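Cellulose 1,4-beta-cellobiosidase (Thermobifida fusca, PDB 4JJJ) probably hydrolyses cellulose to cellobiose as a cellobiohydrolase, this chain being its family 48 glycoside hydrolase catalytic domain. Local coordinates at residues H323-Q337 and V349-L363. The protein carries 1 engineered substitution. Sequence-based numbering, arbitrary orientation. Where two conformers were deposited one is given.
Sequences HQGYQNVLAAYALSQ and VQDWATSFDRQLEFL. With ZN (zinc ion), chain T.
Leu335 lays its CD1 methyl over one face of the Trp352 indole, 3.4 Å from the centroid of the six-membered ring, a close CH-pi contact. Trp352 CG lies anti to its carbonyl carbon (chi1 -84°), which turns the indole toward helix 329-337, where CE3 also meets Ala332 CA at 3.7 Å; NE1 donates a hydrogen bond to Gly260 O. A serine in place of Trp352 would probably leave Leu335 CD1 and Ala332 facing a gap and Gly260 O without this donor. The small Ala332 side chain lets the helices approach, its CB lying 3.6 Å from Phe356 CA. These are two successive, roughly antiparallel helices of a catalytic domain with the (alpha/alpha)6 fold, their segment axes at 147°, with Phe356 fitting as a knob among Val329, Ala332, Tyr333 and Ser336. Tyr333 CB sits over the Phe356 ring face, 4.2 Å from its centroid. At the N-cap of helix 329-337, Asn328 N donates to Gln359 OE1 (2.8 Å), while Gln359 NE2 donates in the amide plane to Ser355 OG, fixing the amide's rotation. The margin at partly exposed Val349 is looser, CG1 merely touching Ser336 O at 3.6 Å, and on the side of helix 349-363 turned from helix 329-337 Asp357 OD1 and Glu361 OE2 bind a zinc ion together with a water.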
# COMPACT_ATOMS: atom_id res chain seq x y z
N HIS A 323 -7.90 2.71 6.27
CA HIS A 323 -8.62 2.80 5.04
C HIS A 323 -9.20 1.42 4.71
O HIS A 323 -8.50 0.43 4.76
CB HIS A 323 -7.63 3.28 3.97
CG HIS A 323 -8.18 3.62 2.62
ND1 HIS A 323 -8.91 2.74 1.82
CD2 HIS A 323 -8.09 4.75 1.89
CE1 HIS A 323 -9.17 3.29 0.66
NE2 HIS A 323 -8.69 4.54 0.69
N GLN A 324 -10.44 1.37 4.27
CA GLN A 324 -11.09 0.12 3.93
C GLN A 324 -10.28 -0.72 2.93
O GLN A 324 -10.24 -1.96 2.94
CB GLN A 324 -12.49 0.35 3.32
CG GLN A 324 -12.57 1.17 2.03
CD GLN A 324 -12.51 0.37 0.77
OE1 GLN A 324 -12.72 -0.85 0.78
NE2 GLN A 324 -12.18 1.02 -0.36
N GLY A 325 -9.65 -0.05 2.00
CA GLY A 325 -8.91 -0.71 0.91
C GLY A 325 -7.71 -1.47 1.36
O GLY A 325 -7.20 -2.32 0.54
N TYR A 326 -7.22 -1.21 2.56
CA TYR A 326 -6.07 -1.92 3.15
C TYR A 326 -6.46 -3.17 3.90
O TYR A 326 -5.65 -4.01 4.19
CB TYR A 326 -5.24 -1.03 4.10
CG TYR A 326 -4.35 -0.03 3.39
CD1 TYR A 326 -4.68 0.59 2.22
CD2 TYR A 326 -3.20 0.37 4.07
CE1 TYR A 326 -3.83 1.52 1.65
CE2 TYR A 326 -2.30 1.27 3.50
CZ TYR A 326 -2.61 1.83 2.33
OH TYR A 326 -1.71 2.70 1.75
N GLN A 327 -7.73 -3.25 4.33
CA GLN A 327 -8.04 -4.33 5.25
C GLN A 327 -7.93 -5.68 4.57
O GLN A 327 -8.17 -5.78 3.36
CB GLN A 327 -9.43 -4.17 5.89
CG GLN A 327 -9.71 -2.76 6.47
CD GLN A 327 -8.57 -2.31 7.41
OE1 GLN A 327 -7.93 -1.24 7.11
NE2 GLN A 327 -8.22 -3.05 8.32
N ASN A 328 -7.63 -6.69 5.36
CA ASN A 328 -7.37 -7.98 4.77
C ASN A 328 -7.88 -9.04 5.70
O ASN A 328 -7.14 -9.59 6.52
CB ASN A 328 -5.89 -8.18 4.45
CG ASN A 328 -5.66 -9.28 3.48
OD1 ASN A 328 -6.31 -10.32 3.53
ND2 ASN A 328 -4.74 -9.06 2.52
N VAL A 329 -9.17 -9.31 5.50
CA VAL A 329 -9.82 -10.22 6.41
C VAL A 329 -9.31 -11.66 6.18
O VAL A 329 -9.44 -12.52 7.09
CB VAL A 329 -11.31 -10.14 6.27
CG1 VAL A 329 -11.76 -8.75 6.77
CG2 VAL A 329 -11.86 -10.54 4.92
N LEU A 330 -8.79 -11.94 5.00
CA LEU A 330 -8.23 -13.27 4.72
C LEU A 330 -6.92 -13.44 5.43
O LEU A 330 -6.76 -14.46 6.13
CB LEU A 330 -8.08 -13.42 3.17
CG LEU A 330 -7.68 -14.76 2.57
CD1 LEU A 330 -6.31 -15.22 3.06
CD2 LEU A 330 -8.73 -15.84 2.87
N ALA A 331 -6.03 -12.50 5.37
CA ALA A 331 -4.82 -12.51 6.18
C ALA A 331 -5.13 -12.60 7.68
O ALA A 331 -4.41 -13.32 8.39
CB ALA A 331 -3.94 -11.34 5.86
N ALA A 332 -6.13 -11.85 8.14
CA ALA A 332 -6.50 -11.86 9.58
C ALA A 332 -7.03 -13.22 10.03
O ALA A 332 -6.64 -13.73 11.10
CB ALA A 332 -7.42 -10.74 9.93
N TYR A 333 -7.82 -13.83 9.14
CA TYR A 333 -8.33 -15.19 9.40
C TYR A 333 -7.13 -16.09 9.48
O TYR A 333 -7.06 -16.95 10.41
CB TYR A 333 -9.22 -15.59 8.20
CG TYR A 333 -9.44 -17.10 8.17
CD1 TYR A 333 -10.34 -17.64 9.03
CD2 TYR A 333 -8.83 -17.87 7.25
CE1 TYR A 333 -10.60 -19.03 8.97
CE2 TYR A 333 -9.01 -19.23 7.25
CZ TYR A 333 -9.88 -19.74 8.13
OH TYR A 333 -10.13 -21.14 8.09
N ALA A 334 -6.20 -16.03 8.53
CA ALA A 334 -5.03 -16.95 8.48
C ALA A 334 -4.21 -16.81 9.74
O ALA A 334 -3.83 -17.87 10.35
CB ALA A 334 -4.17 -16.76 7.24
N LEU A 335 -3.86 -15.62 10.08
CA LEU A 335 -2.95 -15.35 11.23
C LEU A 335 -3.60 -15.75 12.56
O LEU A 335 -2.90 -16.15 13.51
CB LEU A 335 -2.46 -13.93 11.27
CG LEU A 335 -1.50 -13.53 10.17
CD1 LEU A 335 -1.49 -12.01 10.05
CD2 LEU A 335 -0.08 -14.07 10.44
N SER A 336 -4.89 -15.61 12.64
CA SER A 336 -5.65 -15.97 13.87
C SER A 336 -6.03 -17.44 13.96
O SER A 336 -6.05 -17.99 15.07
CB SER A 336 -6.85 -15.07 14.09
OG SER A 336 -7.84 -15.16 13.11
N GLN A 337 -6.29 -18.11 12.84
CA GLN A 337 -6.88 -19.46 12.86
C GLN A 337 -6.20 -20.61 12.15
O GLN A 337 -6.63 -21.76 12.33
CB GLN A 337 -8.28 -19.41 12.30
CG GLN A 337 -9.22 -18.69 13.21
CD GLN A 337 -10.71 -18.94 12.88
OE1 GLN A 337 -11.12 -20.06 12.50
NE2 GLN A 337 -11.51 -17.92 12.99
N VAL A 349 -1.56 -14.14 18.24
CA VAL A 349 -2.73 -14.75 17.75
C VAL A 349 -3.98 -14.03 18.23
O VAL A 349 -4.94 -13.71 17.46
CB VAL A 349 -2.73 -16.26 18.16
CG1 VAL A 349 -4.08 -16.82 17.84
CG2 VAL A 349 -1.75 -16.98 17.31
N GLN A 350 -4.01 -13.71 19.55
CA GLN A 350 -5.14 -12.99 20.13
C GLN A 350 -5.35 -11.65 19.43
O GLN A 350 -6.51 -11.25 19.15
CB GLN A 350 -4.86 -12.73 21.63
CG GLN A 350 -6.02 -12.08 22.37
CD GLN A 350 -7.24 -12.99 22.55
OE1 GLN A 350 -7.13 -14.17 22.92
NE2 GLN A 350 -8.45 -12.37 22.40
N ASP A 351 -4.28 -10.97 19.18
CA ASP A 351 -4.36 -9.63 18.55
C ASP A 351 -4.99 -9.78 17.17
O ASP A 351 -5.85 -8.97 16.76
CB ASP A 351 -3.01 -8.91 18.56
CG ASP A 351 -2.61 -8.39 19.87
OD1 ASP A 351 -3.41 -8.35 20.84
OD2 ASP A 351 -1.43 -8.04 19.99
N TRP A 352 -4.53 -10.78 16.40
CA TRP A 352 -5.07 -11.02 15.03
C TRP A 352 -6.50 -11.52 15.10
O TRP A 352 -7.28 -11.20 14.22
CB TRP A 352 -4.16 -11.92 14.25
CG TRP A 352 -3.04 -11.11 13.63
CD1 TRP A 352 -1.72 -11.02 14.05
CD2 TRP A 352 -3.16 -10.22 12.58
NE1 TRP A 352 -1.03 -10.16 13.24
CE2 TRP A 352 -1.90 -9.69 12.30
CE3 TRP A 352 -4.24 -9.85 11.75
CZ2 TRP A 352 -1.70 -8.80 11.27
CZ3 TRP A 352 -4.02 -9.01 10.69
CH2 TRP A 352 -2.76 -8.47 10.46
N ALA A 353 -6.88 -12.29 16.16
CA ALA A 353 -8.29 -12.70 16.27
C ALA A 353 -9.19 -11.48 16.55
O ALA A 353 -10.28 -11.29 15.93
CB ALA A 353 -8.46 -13.73 17.33
N THR A 354 -8.68 -10.56 17.36
CA THR A 354 -9.42 -9.30 17.61
C THR A 354 -9.51 -8.48 16.32
O THR A 354 -10.57 -8.01 15.99
CB THR A 354 -8.74 -8.52 18.72
OG1 THR A 354 -8.68 -9.33 19.89
CG2 THR A 354 -9.46 -7.28 19.00
N SER A 355 -8.41 -8.40 15.64
CA SER A 355 -8.38 -7.66 14.33
C SER A 355 -9.30 -8.26 13.26
O SER A 355 -9.95 -7.52 12.52
CB SER A 355 -6.94 -7.55 13.78
OG SER A 355 -6.87 -6.69 12.64
N PHE A 356 -9.33 -9.60 13.14
CA PHE A 356 -10.22 -10.27 12.20
C PHE A 356 -11.65 -9.77 12.39
O PHE A 356 -12.35 -9.35 11.44
CB PHE A 356 -10.06 -11.76 12.35
CG PHE A 356 -10.97 -12.62 11.50
CD1 PHE A 356 -11.12 -12.37 10.16
CD2 PHE A 356 -11.62 -13.73 12.00
CE1 PHE A 356 -11.92 -13.16 9.35
CE2 PHE A 356 -12.40 -14.55 11.23
CZ PHE A 356 -12.56 -14.27 9.89
N ASP A 357 -12.13 -9.88 13.62
CA ASP A 357 -13.46 -9.40 13.99
C ASP A 357 -13.63 -7.89 13.73
O ASP A 357 -14.61 -7.48 13.06
CB ASP A 357 -13.72 -9.70 15.46
CG ASP A 357 -14.96 -9.03 16.02
OD1 ASP A 357 -16.00 -9.28 15.41
OD2 ASP A 357 -14.81 -8.20 17.00
N ARG A 358 -12.69 -7.09 14.24
CA ARG A 358 -12.78 -5.66 14.14
C ARG A 358 -12.81 -5.17 12.64
O ARG A 358 -13.58 -4.29 12.26
CB ARG A 358 -11.64 -4.96 14.83
CG ARG A 358 -11.87 -3.47 15.06
CD ARG A 358 -12.92 -3.16 16.09
NE ARG A 358 -12.69 -3.67 17.43
CZ ARG A 358 -11.96 -2.98 18.34
NH1 ARG A 358 -11.35 -1.86 18.06
NH2 ARG A 358 -11.84 -3.43 19.56
N GLN A 359 -11.99 -5.84 11.82
CA GLN A 359 -11.94 -5.44 10.40
C GLN A 359 -13.28 -5.73 9.74
O GLN A 359 -13.77 -4.90 8.97
CB GLN A 359 -10.83 -6.20 9.69
CG GLN A 359 -9.41 -5.76 10.05
CD GLN A 359 -8.36 -6.40 9.17
OE1 GLN A 359 -8.52 -6.61 7.97
NE2 GLN A 359 -7.32 -6.86 9.84
N LEU A 360 -13.93 -6.88 10.01
CA LEU A 360 -15.21 -7.12 9.43
C LEU A 360 -16.26 -6.14 9.91
O LEU A 360 -17.11 -5.72 9.07
CB LEU A 360 -15.67 -8.56 9.71
CG LEU A 360 -14.91 -9.61 8.83
CD1 LEU A 360 -15.03 -10.99 9.52
CD2 LEU A 360 -15.49 -9.58 7.43
N GLU A 361 -16.27 -5.77 11.17
CA GLU A 361 -17.23 -4.74 11.66
C GLU A 361 -17.00 -3.39 10.98
O GLU A 361 -17.95 -2.80 10.51
CB GLU A 361 -17.06 -4.55 13.14
CG GLU A 361 -17.55 -5.71 13.94
CD GLU A 361 -17.65 -5.39 15.43
OE1 GLU A 361 -17.71 -4.24 15.84
OE2 GLU A 361 -17.59 -6.34 16.29
N PHE A 362 -15.73 -3.01 10.84
CA PHE A 362 -15.34 -1.76 10.16
C PHE A 362 -15.81 -1.69 8.72
O PHE A 362 -16.45 -0.74 8.31
CB PHE A 362 -13.80 -1.68 10.19
CG PHE A 362 -13.16 -0.50 9.58
CD1 PHE A 362 -13.26 0.74 10.13
CD2 PHE A 362 -12.22 -0.68 8.55
CE1 PHE A 362 -12.54 1.81 9.63
CE2 PHE A 362 -11.51 0.42 8.07
CZ PHE A 362 -11.65 1.65 8.59
N LEU A 363 -15.61 -2.78 7.95
CA LEU A 363 -16.01 -2.81 6.60
C LEU A 363 -17.54 -2.71 6.41
O LEU A 363 -18.07 -2.10 5.53
CB LEU A 363 -15.44 -4.05 5.96
CG LEU A 363 -13.95 -4.17 5.80
CD1 LEU A 363 -13.57 -5.50 5.16
CD2 LEU A 363 -13.34 -2.98 4.99
ZN ZN T . -17.58 -8.32 16.18
O HOH W 1 -17.99 -8.92 18.10